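Local coordinates for protein xyloglucan-specific endo-beta-1,4-glucanase BoGH5A (Bacteroides ovatus, PDB 3ZMR) that cleaves the beta-1,4-glucan backbone of xyloglucan internally, with retention of anomeric configuration, to release xyloglucan oligosaccharides, at residues 259-264 / 393-398; 335-340 / 376-381. All coordinates share one frame; numbering follows the deposited sequence.

Contact 1: residues 259-264 / 393-398; sequences GTNEVN and IGEYGP. With BGC (beta-D-glucopyranose), chain C; GLC (alpha-D-glucopyranose), chain L.
The catalytic carboxylate pair of a family 5 glycoside hydrolase forms this contact: Glu262, the proton donor as judged from relatives, faces Glu395, the probable nucleophile, with Glu262 OE2 4.4 Å from Glu395 OE1. Each carboxylate has its own hydrogen-bond partner in the pocket, His336 ND1 bonding to Glu262 OE2 and Tyr338 OH to Glu395 OE1. Beside Glu262, the carbonyl oxygen Asn261 OD1 comes within 3.8 Å of Glu395 OE2. Arg172 reconciles these two oxygens, hydrogen bonding to the amide and forming a salt bridge with the carboxylate. In the TIM barrel, 259-264 follows the fourth strand and 393-398 lies on the seventh, the places from which this clan presents its acid/base and nucleophile. Both glutamates reach inward on extended chains; in Glu395, CG stands anti to the carbonyl carbon (chi1 -56°), which carries the carboxylate to the sugar. A glucose, modelled as overlapping beta and alpha anomers, lies against them. Asn261 ND2 donates to O2 of either anomer, over 2.8 Å to the beta form in a nearly straight bond (166°), and Glu395 OE2 lies 2.7 Å from O2 in both. With an alanine in place of Glu262, His336 ND1 would probably be left without its acceptor and the site without its expected proton donor.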
ATOM      1  N   GLY A 259       1.270   2.747   4.791  1.00  7.90           N
ATOM      2  CA  GLY A 259       2.390   3.685   4.760  1.00  8.14           C
ATOM      3  C   GLY A 259       2.168   4.952   3.924  1.00  8.52           C
ATOM      4  O   GLY A 259       2.654   6.037   4.271  1.00  9.68           O
ATOM      5  N   THR A 260       1.464   4.764   2.809  1.00  7.77           N
ATOM      6  CA  THR A 260       1.283   5.801   1.792  1.00  8.34           C
ATOM      7  C   THR A 260      -0.129   5.695   1.214  1.00  9.45           C
ATOM      8  O   THR A 260      -0.873   4.787   1.553  1.00  9.22           O
ATOM      9  CB  THR A 260       2.330   5.676   0.641  1.00  9.07           C
ATOM     10  OG1 THR A 260       2.000   4.552  -0.195  1.00  9.46           O
ATOM     11  CG2 THR A 260       3.755   5.552   1.174  1.00 11.14           C
ATOM     12  N   ASN A 261      -0.463   6.613   0.315  1.00  9.29           N
ATOM     13  CA  ASN A 261      -1.727   6.549  -0.385  1.00  9.38           C
ATOM     14  C   ASN A 261      -1.460   6.224  -1.867  1.00  8.50           C
ATOM     15  O   ASN A 261      -1.030   5.113  -2.168  1.00 10.67           O
ATOM     16  CB  ASN A 261      -2.525   7.827  -0.161  1.00  8.34           C
ATOM     17  CG  ASN A 261      -3.927   7.744  -0.725  1.00  8.37           C
ATOM     18  OD1 ASN A 261      -4.610   6.742  -0.550  1.00  9.93           O
ATOM     19  ND2 ASN A 261      -4.370   8.804  -1.398  1.00 10.28           N
ATOM     20  N   GLU A 262      -1.676   7.195  -2.773  1.00  9.20           N
ATOM     21  CA  GLU A 262      -1.582   6.991  -4.228  1.00  9.06           C
ATOM     22  C   GLU A 262      -0.333   7.692  -4.777  1.00  9.58           C
ATOM     23  O   GLU A 262      -0.402   8.835  -5.236  1.00 12.13           O
ATOM     24  CB  GLU A 262      -2.854   7.462  -4.969  1.00 14.96           C
ATOM     25  CG  GLU A 262      -4.117   6.730  -4.585  1.00 12.65           C
ATOM     26  CD  GLU A 262      -5.342   7.188  -5.339  1.00 23.38           C
ATOM     27  OE1 GLU A 262      -5.208   8.191  -6.114  1.00 27.38           O
ATOM     28  OE2 GLU A 262      -6.423   6.561  -5.111  1.00 18.40           O
ATOM     29  N   VAL A 263       0.813   7.027  -4.697  1.00  9.35           N
ATOM     30  CA  VAL A 263       2.090   7.620  -5.123  1.00  9.77           C
ATOM     31  C   VAL A 263       2.083   7.643  -6.658  1.00 10.09           C
ATOM     32  O   VAL A 263       1.788   6.655  -7.312  1.00 11.55           O
ATOM     33  CB  VAL A 263       3.304   6.838  -4.581  1.00  9.75           C
ATOM     34  CG1 VAL A 263       4.605   7.392  -5.186  1.00 18.96           C
ATOM     35  CG2 VAL A 263       3.306   6.929  -3.059  1.00 10.88           C
ATOM     36  N   ASN A 264       2.417   8.816  -7.186  1.00 11.23           N
ATOM     37  CA  ASN A 264       2.397   9.156  -8.607  1.00 14.02           C
ATOM     38  C   ASN A 264       3.600  10.052  -8.875  1.00 11.89           C
ATOM     39  O   ASN A 264       4.158  10.602  -7.959  1.00 10.91           O
ATOM     40  CB  ASN A 264       1.095   9.987  -8.891  1.00 16.50           C
ATOM     41  CG  ASN A 264       0.901  10.355 -10.330  1.00 23.24           C
ATOM     42  OD1 ASN A 264       0.815  11.546 -10.663  1.00 35.16           O
ATOM     43  ND2 ASN A 264       0.793   9.363 -11.189  1.00 22.89           N
ATOM     44  N   ILE A 393      -8.812  -3.600  -0.938  1.00  8.75           N
ATOM     45  CA  ILE A 393      -9.272  -2.583  -1.885  1.00  7.20           C
ATOM     46  C   ILE A 393      -9.656  -1.403  -1.001  1.00  8.08           C
ATOM     47  O   ILE A 393     -10.762  -1.303  -0.452  1.00  8.69           O
ATOM     48  CB  ILE A 393     -10.422  -3.078  -2.798  1.00  7.62           C
ATOM     49  CG1 ILE A 393      -9.966  -4.312  -3.609  1.00 10.13           C
ATOM     50  CG2 ILE A 393     -10.973  -1.966  -3.702  1.00 12.96           C
ATOM     51  CD1 ILE A 393      -8.756  -4.091  -4.497  1.00 10.34           C
ATOM     52  N   GLY A 394      -8.674  -0.522  -0.816  1.00  7.91           N
ATOM     53  CA  GLY A 394      -8.759   0.504   0.227  1.00  8.09           C
ATOM     54  C   GLY A 394      -9.782   1.589  -0.014  1.00  7.47           C
ATOM     55  O   GLY A 394     -10.210   2.252   0.940  1.00  7.61           O
ATOM     56  N   GLU A 395     -10.144   1.761  -1.291  1.00  7.38           N
ATOM     57  CA  GLU A 395     -11.205   2.652  -1.707  1.00  6.73           C
ATOM     58  C   GLU A 395     -11.887   2.085  -2.944  1.00  6.98           C
ATOM     59  O   GLU A 395     -11.218   1.624  -3.857  1.00  8.04           O
ATOM     60  CB  GLU A 395     -10.685   4.048  -2.067  1.00  8.16           C
ATOM     61  CG  GLU A 395      -9.898   4.765  -0.999  1.00  8.63           C
ATOM     62  CD  GLU A 395      -9.374   6.117  -1.441  1.00  9.90           C
ATOM     63  OE1 GLU A 395      -9.869   6.668  -2.458  1.00 11.32           O
ATOM     64  OE2 GLU A 395      -8.427   6.630  -0.768  1.00  8.62           O
ATOM     65  N   TYR A 396     -13.216   2.156  -2.950  1.00  6.81           N
ATOM     66  CA  TYR A 396     -14.033   1.963  -4.152  1.00  9.96           C
ATOM     67  C   TYR A 396     -15.316   2.761  -3.908  1.00  7.15           C
ATOM     68  O   TYR A 396     -15.675   3.045  -2.763  1.00  7.82           O
ATOM     69  CB  TYR A 396     -14.336   0.462  -4.461  1.00  7.85           C
ATOM     70  CG  TYR A 396     -15.353  -0.085  -3.531  1.00  8.47           C
ATOM     71  CD1 TYR A 396     -15.020  -0.497  -2.237  1.00 11.22           C
ATOM     72  CD2 TYR A 396     -16.710  -0.165  -3.899  1.00  8.84           C
ATOM     73  CE1 TYR A 396     -15.989  -0.939  -1.346  1.00  8.50           C
ATOM     74  CE2 TYR A 396     -17.678  -0.557  -3.007  1.00  8.82           C
ATOM     75  CZ  TYR A 396     -17.330  -0.960  -1.736  1.00  7.67           C
ATOM     76  OH  TYR A 396     -18.304  -1.363  -0.818  1.00  9.27           O
ATOM     77  N   GLY A 397     -16.061   3.031  -4.972  1.00  8.60           N
ATOM     78  CA  GLY A 397     -17.421   3.544  -4.849  1.00  9.90           C
ATOM     79  C   GLY A 397     -17.729   4.675  -5.811  1.00  9.82           C
ATOM     80  O   GLY A 397     -16.851   5.439  -6.204  1.00 10.66           O
ATOM     81  N   PRO A 398     -19.004   4.756  -6.231  1.00  9.20           N
ATOM     82  CA  PRO A 398     -19.418   5.814  -7.135  1.00  9.84           C
ATOM     83  C   PRO A 398     -19.984   7.042  -6.418  1.00 10.12           C
ATOM     84  O   PRO A 398     -20.661   6.924  -5.372  1.00 11.32           O
ATOM     85  CB  PRO A 398     -20.531   5.130  -7.928  1.00 14.44           C
ATOM     86  CG  PRO A 398     -21.179   4.238  -6.917  1.00 11.79           C
ATOM     87  CD  PRO A 398     -20.103   3.797  -5.980  1.00  9.99           C
TER
HETATM   88  C2  BGC C   1      -7.688   9.189  -3.242  0.50 20.95           C
HETATM   89  C3  BGC C   1      -8.879   9.924  -2.604  0.50 22.28           C
HETATM   90  C4  BGC C   1      -9.815  10.528  -3.646  0.50 29.09           C
HETATM   91  C5  BGC C   1     -10.163   9.360  -4.580  0.50 35.62           C
HETATM   92  C6  BGC C   1     -11.167   9.790  -5.635  0.50 39.76           C
HETATM   93  C1  BGC C   1      -8.003   8.238  -4.405  0.50 25.60           C
HETATM   94  O2  BGC C   1      -7.002   8.457  -2.228  0.50 15.46           O
HETATM   95  O3  BGC C   1      -8.368  10.964  -1.744  0.50 21.62           O
HETATM   96  O4  BGC C   1     -10.954  11.158  -2.993  0.50 26.44           O
HETATM   97  O5  BGC C   1      -8.988   8.850  -5.241  0.50 41.96           O
HETATM   98  O6  BGC C   1     -10.679  11.017  -6.206  0.50 61.75           O
HETATM   99  C1  GLC L1519      -8.469   8.284  -4.244  0.50 18.82           C
HETATM  100  C2  GLC L1519      -7.894   9.222  -3.188  0.50 15.45           C
HETATM  101  C3  GLC L1519      -8.989  10.025  -2.484  0.50 13.01           C
HETATM  102  C4  GLC L1519      -9.818  10.713  -3.574  0.50 18.55           C
HETATM  103  C5  GLC L1519     -10.230   9.708  -4.660  0.50 39.31           C
HETATM  104  C6  GLC L1519     -11.080  10.309  -5.776  0.50 70.31           C
HETATM  105  O2  GLC L1519      -7.116   8.468  -2.296  0.50 11.30           O
HETATM  106  O3  GLC L1519      -8.440  10.933  -1.502  0.50  7.94           O
HETATM  107  O4  GLC L1519     -10.954  11.218  -2.928  0.50 25.57           O
HETATM  108  O5  GLC L1519      -9.092   9.085  -5.212  0.50 24.90           O
HETATM  109  O6  GLC L1519     -12.432  10.158  -5.387  0.50 90.45           O

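Contact 2: residues 335-340 / 376-381; sequences CHYYDP and ATLSSL. With BGC (beta-D-glucopyranose), chain C; GLC (alpha-D-glucopyranose), chain L.
Thr377 meets Tyr337 through its methyl, CG2 resting 3.7 Å from CE1 of the ring. The threonine hydroxyl, bonded also to the backbone oxygen of Asp373, takes part in a water-centred cluster: one water lies 2.8 Å from Thr377 OG1 and 2.7 Å from Tyr337 OH, and donates to Asp339 OD2. Tyr337 and Asp339 are thus tied to the helix at their polar ends. Next comes Leu378, whose CD2 sits over one face of the same ring in a CH-pi contact, 4.2 Å from the centroid and 20° off the normal. The backbone N of Asp339 covers the opposite face, so the ring lies between the two. With its CG anti to the backbone N (chi1 -171°), Tyr337 sends this ring outward from the sixth barrel strand to helix 371-379, which lies on the beta-alpha-beta crossover to strand 391-396. Its neighbours His336 and Tyr338 face the sugar pocket instead. Further along, Ser380 OG folds back onto Thr377 O at 2.6 Å, meeting the carbonyl at 139°. Leu381 then turns CD2 to Cys335 SG, 4.2 Å away, an apolar touch beside Ile393 of the adjoining strand.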
ATOM      1  N   CYS A 335      -4.649  -1.751  -3.068  1.00  7.76           N
ATOM      2  CA  CYS A 335      -5.019  -1.107  -4.314  1.00  7.95           C
ATOM      3  C   CYS A 335      -6.318  -0.345  -4.089  1.00  7.52           C
ATOM      4  O   CYS A 335      -7.056  -0.614  -3.127  1.00  8.16           O
ATOM      5  CB  CYS A 335      -5.243  -2.119  -5.435  1.00  8.40           C
ATOM      6  SG  CYS A 335      -3.776  -3.109  -5.853  1.00 10.52           S
ATOM      7  N   HIS A 336      -6.589   0.610  -4.976  1.00  7.93           N
ATOM      8  CA  HIS A 336      -7.874   1.279  -5.031  1.00  7.72           C
ATOM      9  C   HIS A 336      -8.533   0.897  -6.337  1.00  8.15           C
ATOM     10  O   HIS A 336      -7.853   0.502  -7.280  1.00 11.61           O
ATOM     11  CB  HIS A 336      -7.710   2.798  -4.886  1.00  7.64           C
ATOM     12  CG  HIS A 336      -7.108   3.235  -3.592  1.00  9.16           C
ATOM     13  ND1 HIS A 336      -6.678   4.519  -3.359  1.00 10.18           N
ATOM     14  CD2 HIS A 336      -6.885   2.551  -2.446  1.00 10.14           C
ATOM     15  CE1 HIS A 336      -6.201   4.595  -2.128  1.00  8.73           C
ATOM     16  NE2 HIS A 336      -6.301   3.410  -1.562  1.00  9.42           N
ATOM     17  N   TYR A 337      -9.850   1.049  -6.416  1.00  8.58           N
ATOM     18  CA  TYR A 337     -10.572   0.573  -7.620  1.00  8.52           C
ATOM     19  C   TYR A 337     -11.754   1.498  -7.895  1.00  8.35           C
ATOM     20  O   TYR A 337     -12.731   1.517  -7.149  1.00  9.53           O
ATOM     21  CB  TYR A 337     -11.059  -0.876  -7.468  1.00  8.95           C
ATOM     22  CG  TYR A 337     -11.583  -1.418  -8.770  1.00  9.44           C
ATOM     23  CD1 TYR A 337     -10.722  -1.763  -9.808  1.00 14.36           C
ATOM     24  CD2 TYR A 337     -12.951  -1.508  -8.998  1.00 10.66           C
ATOM     25  CE1 TYR A 337     -11.218  -2.207 -11.017  1.00 11.75           C
ATOM     26  CE2 TYR A 337     -13.461  -1.962 -10.195  1.00 15.96           C
ATOM     27  CZ  TYR A 337     -12.581  -2.318 -11.208  1.00 13.06           C
ATOM     28  OH  TYR A 337     -13.064  -2.769 -12.417  1.00 12.45           O
ATOM     29  N   TYR A 338     -11.635   2.231  -8.988  1.00  8.91           N
ATOM     30  CA  TYR A 338     -12.668   3.193  -9.415  1.00 10.70           C
ATOM     31  C   TYR A 338     -13.081   3.031 -10.889  1.00  9.63           C
ATOM     32  O   TYR A 338     -13.726   3.908 -11.454  1.00 12.50           O
ATOM     33  CB  TYR A 338     -12.198   4.613  -9.152  1.00 12.26           C
ATOM     34  CG  TYR A 338     -12.175   5.036  -7.702  1.00 10.21           C
ATOM     35  CD1 TYR A 338     -13.355   5.254  -7.014  1.00 10.87           C
ATOM     36  CD2 TYR A 338     -10.975   5.242  -7.027  1.00  9.11           C
ATOM     37  CE1 TYR A 338     -13.342   5.692  -5.700  1.00  9.91           C
ATOM     38  CE2 TYR A 338     -10.956   5.681  -5.722  1.00  9.94           C
ATOM     39  CZ  TYR A 338     -12.141   5.921  -5.058  1.00  8.85           C
ATOM     40  OH  TYR A 338     -12.166   6.406  -3.768  1.00 10.20           O
ATOM     41  N   ASP A 339     -12.735   1.912 -11.521  1.00  9.43           N
ATOM     42  CA  ASP A 339     -13.138   1.694 -12.899  1.00 10.88           C
ATOM     43  C   ASP A 339     -14.629   1.370 -12.929  1.00 10.25           C
ATOM     44  O   ASP A 339     -15.132   0.640 -12.084  1.00 11.57           O
ATOM     45  CB  ASP A 339     -12.373   0.516 -13.548  1.00 12.15           C
ATOM     46  CG  ASP A 339     -10.864   0.738 -13.635  1.00 12.01           C
ATOM     47  OD1 ASP A 339     -10.396   1.892 -13.534  1.00 14.81           O
ATOM     48  OD2 ASP A 339     -10.158  -0.284 -13.845  1.00 14.06           O
ATOM     49  N   PRO A 340     -15.360   1.870 -13.944  1.00 11.23           N
ATOM     50  CA  PRO A 340     -14.928   2.833 -14.929  1.00 10.56           C
ATOM     51  C   PRO A 340     -15.041   4.261 -14.397  1.00 11.52           C
ATOM     52  O   PRO A 340     -16.078   4.662 -13.813  1.00 12.37           O
ATOM     53  CB  PRO A 340     -15.917   2.617 -16.083  1.00 14.98           C
ATOM     54  CG  PRO A 340     -17.166   2.116 -15.443  1.00 13.81           C
ATOM     55  CD  PRO A 340     -16.777   1.500 -14.106  1.00 12.02           C
ATOM     56  N   ALA A 376     -12.339  -9.358 -14.508  1.00 11.73           N
ATOM     57  CA  ALA A 376     -10.976  -9.592 -15.007  1.00 12.15           C
ATOM     58  C   ALA A 376      -9.950  -8.845 -14.169  1.00 11.48           C
ATOM     59  O   ALA A 376      -8.900  -9.379 -13.793  1.00 13.61           O
ATOM     60  CB  ALA A 376     -10.854  -9.182 -16.464  1.00 14.25           C
ATOM     61  N   THR A 377     -10.217  -7.576 -13.895  1.00 11.12           N
ATOM     62  CA  THR A 377      -9.222  -6.793 -13.157  1.00  9.69           C
ATOM     63  C   THR A 377      -9.077  -7.258 -11.700  1.00 10.75           C
ATOM     64  O   THR A 377      -7.958  -7.506 -11.202  1.00 10.90           O
ATOM     65  CB  THR A 377      -9.581  -5.306 -13.184  1.00 10.11           C
ATOM     66  OG1 THR A 377      -9.547  -4.864 -14.552  1.00 12.68           O
ATOM     67  CG2 THR A 377      -8.611  -4.489 -12.286  1.00 14.00           C
ATOM     68  N   LEU A 378     -10.186  -7.442 -11.008  1.00 10.74           N
ATOM     69  CA  LEU A 378     -10.100  -7.821  -9.598  1.00 14.35           C
ATOM     70  C   LEU A 378      -9.571  -9.261  -9.432  1.00 10.39           C
ATOM     71  O   LEU A 378      -8.778  -9.538  -8.519  1.00 11.08           O
ATOM     72  CB  LEU A 378     -11.422  -7.607  -8.875  1.00 11.92           C
ATOM     73  CG  LEU A 378     -11.839  -6.131  -8.711  1.00 11.92           C
ATOM     74  CD1 LEU A 378     -13.209  -6.047  -8.037  1.00 12.07           C
ATOM     75  CD2 LEU A 378     -10.760  -5.340  -7.944  1.00 11.96           C
ATOM     76  N   SER A 379      -9.915 -10.167 -10.353  1.00  9.78           N
ATOM     77  CA  SER A 379      -9.398 -11.544 -10.306  1.00 10.33           C
ATOM     78  C   SER A 379      -7.897 -11.628 -10.598  1.00  8.94           C
ATOM     79  O   SER A 379      -7.240 -12.586 -10.179  1.00 12.08           O
ATOM     80  CB  SER A 379     -10.185 -12.470 -11.219  1.00 12.94           C
ATOM     81  OG  SER A 379      -9.892 -12.284 -12.561  1.00 17.99           O
ATOM     82  N   SER A 380      -7.337 -10.639 -11.299  1.00  9.17           N
ATOM     83  CA  SER A 380      -5.895 -10.608 -11.587  1.00 10.48           C
ATOM     84  C   SER A 380      -5.044 -10.513 -10.296  1.00 11.30           C
ATOM     85  O   SER A 380      -3.878 -10.864 -10.274  1.00 11.35           O
ATOM     86  CB  SER A 380      -5.532  -9.487 -12.596  1.00 11.68           C
ATOM     87  OG  SER A 380      -5.538  -8.200 -11.986  1.00 10.59           O
ATOM     88  N   LEU A 381      -5.669 -10.073  -9.219  1.00  9.45           N
ATOM     89  CA  LEU A 381      -5.042 -10.019  -7.886  1.00  9.92           C
ATOM     90  C   LEU A 381      -4.873 -11.376  -7.210  1.00  9.92           C
ATOM     91  O   LEU A 381      -4.232 -11.478  -6.161  1.00 10.29           O
ATOM     92  CB  LEU A 381      -5.814  -9.064  -6.973  1.00  8.80           C
ATOM     93  CG  LEU A 381      -5.734  -7.584  -7.418  1.00 13.58           C
ATOM     94  CD1 LEU A 381      -6.841  -6.809  -6.708  1.00 15.08           C
ATOM     95  CD2 LEU A 381      -4.354  -7.041  -7.087  1.00 16.45           C
TER
HETATM   96  C2  BGC C   1      -7.688   9.189  -3.242  0.50 20.95           C
HETATM   97  C3  BGC C   1      -8.879   9.924  -2.604  0.50 22.28           C
HETATM   98  C4  BGC C   1      -9.815  10.528  -3.646  0.50 29.09           C
HETATM   99  C5  BGC C   1     -10.163   9.360  -4.580  0.50 35.62           C
HETATM  100  C6  BGC C   1     -11.167   9.790  -5.635  0.50 39.76           C
HETATM  101  C1  BGC C   1      -8.003   8.238  -4.405  0.50 25.60           C
HETATM  102  O2  BGC C   1      -7.002   8.457  -2.228  0.50 15.46           O
HETATM  103  O3  BGC C   1      -8.368  10.964  -1.744  0.50 21.62           O
HETATM  104  O4  BGC C   1     -10.954  11.158  -2.993  0.50 26.44           O
HETATM  105  O5  BGC C   1      -8.988   8.850  -5.241  0.50 41.96           O
HETATM  106  O6  BGC C   1     -10.679  11.017  -6.206  0.50 61.75           O
HETATM  107  C1  GLC L1519      -8.469   8.284  -4.244  0.50 18.82           C
HETATM  108  C2  GLC L1519      -7.894   9.222  -3.188  0.50 15.45           C
HETATM  109  C3  GLC L1519      -8.989  10.025  -2.484  0.50 13.01           C
HETATM  110  C4  GLC L1519      -9.818  10.713  -3.574  0.50 18.55           C
HETATM  111  C5  GLC L1519     -10.230   9.708  -4.660  0.50 39.31           C
HETATM  112  C6  GLC L1519     -11.080  10.309  -5.776  0.50 70.31           C
HETATM  113  O2  GLC L1519      -7.116   8.468  -2.296  0.50 11.30           O
HETATM  114  O3  GLC L1519      -8.440  10.933  -1.502  0.50  7.94           O
HETATM  115  O4  GLC L1519     -10.954  11.218  -2.928  0.50 25.57           O
HETATM  116  O5  GLC L1519      -9.092   9.085  -5.212  0.50 24.90           O
HETATM  117  O6  GLC L1519     -12.432  10.158  -5.387  0.50 90.45           O
HETATM  118  O   HOH W   1     -11.233  -2.652 -14.436  1.00 12.69           O

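Overall arrangement
The two contacts are an inner and an outer layer of one TIM barrel, their centres about 12 Å apart. Along the chain the order is 259-264, 335-340, 376-381 and 393-398, so contact 2 falls wholly between the halves of contact 1. Strands 331-337 and 391-396 are parallel neighbours in the barrel sheet, with backbone hydrogen bonds from Cys335 to Gly394 and from Tyr337 to Glu395. Segment 335-340 serves both: its outward residues pack on 376-381, while inward His336 and Tyr338 join the active site of contact 1. Helix packing and the placement of catalytic groups therefore meet in one short segment, 335-340.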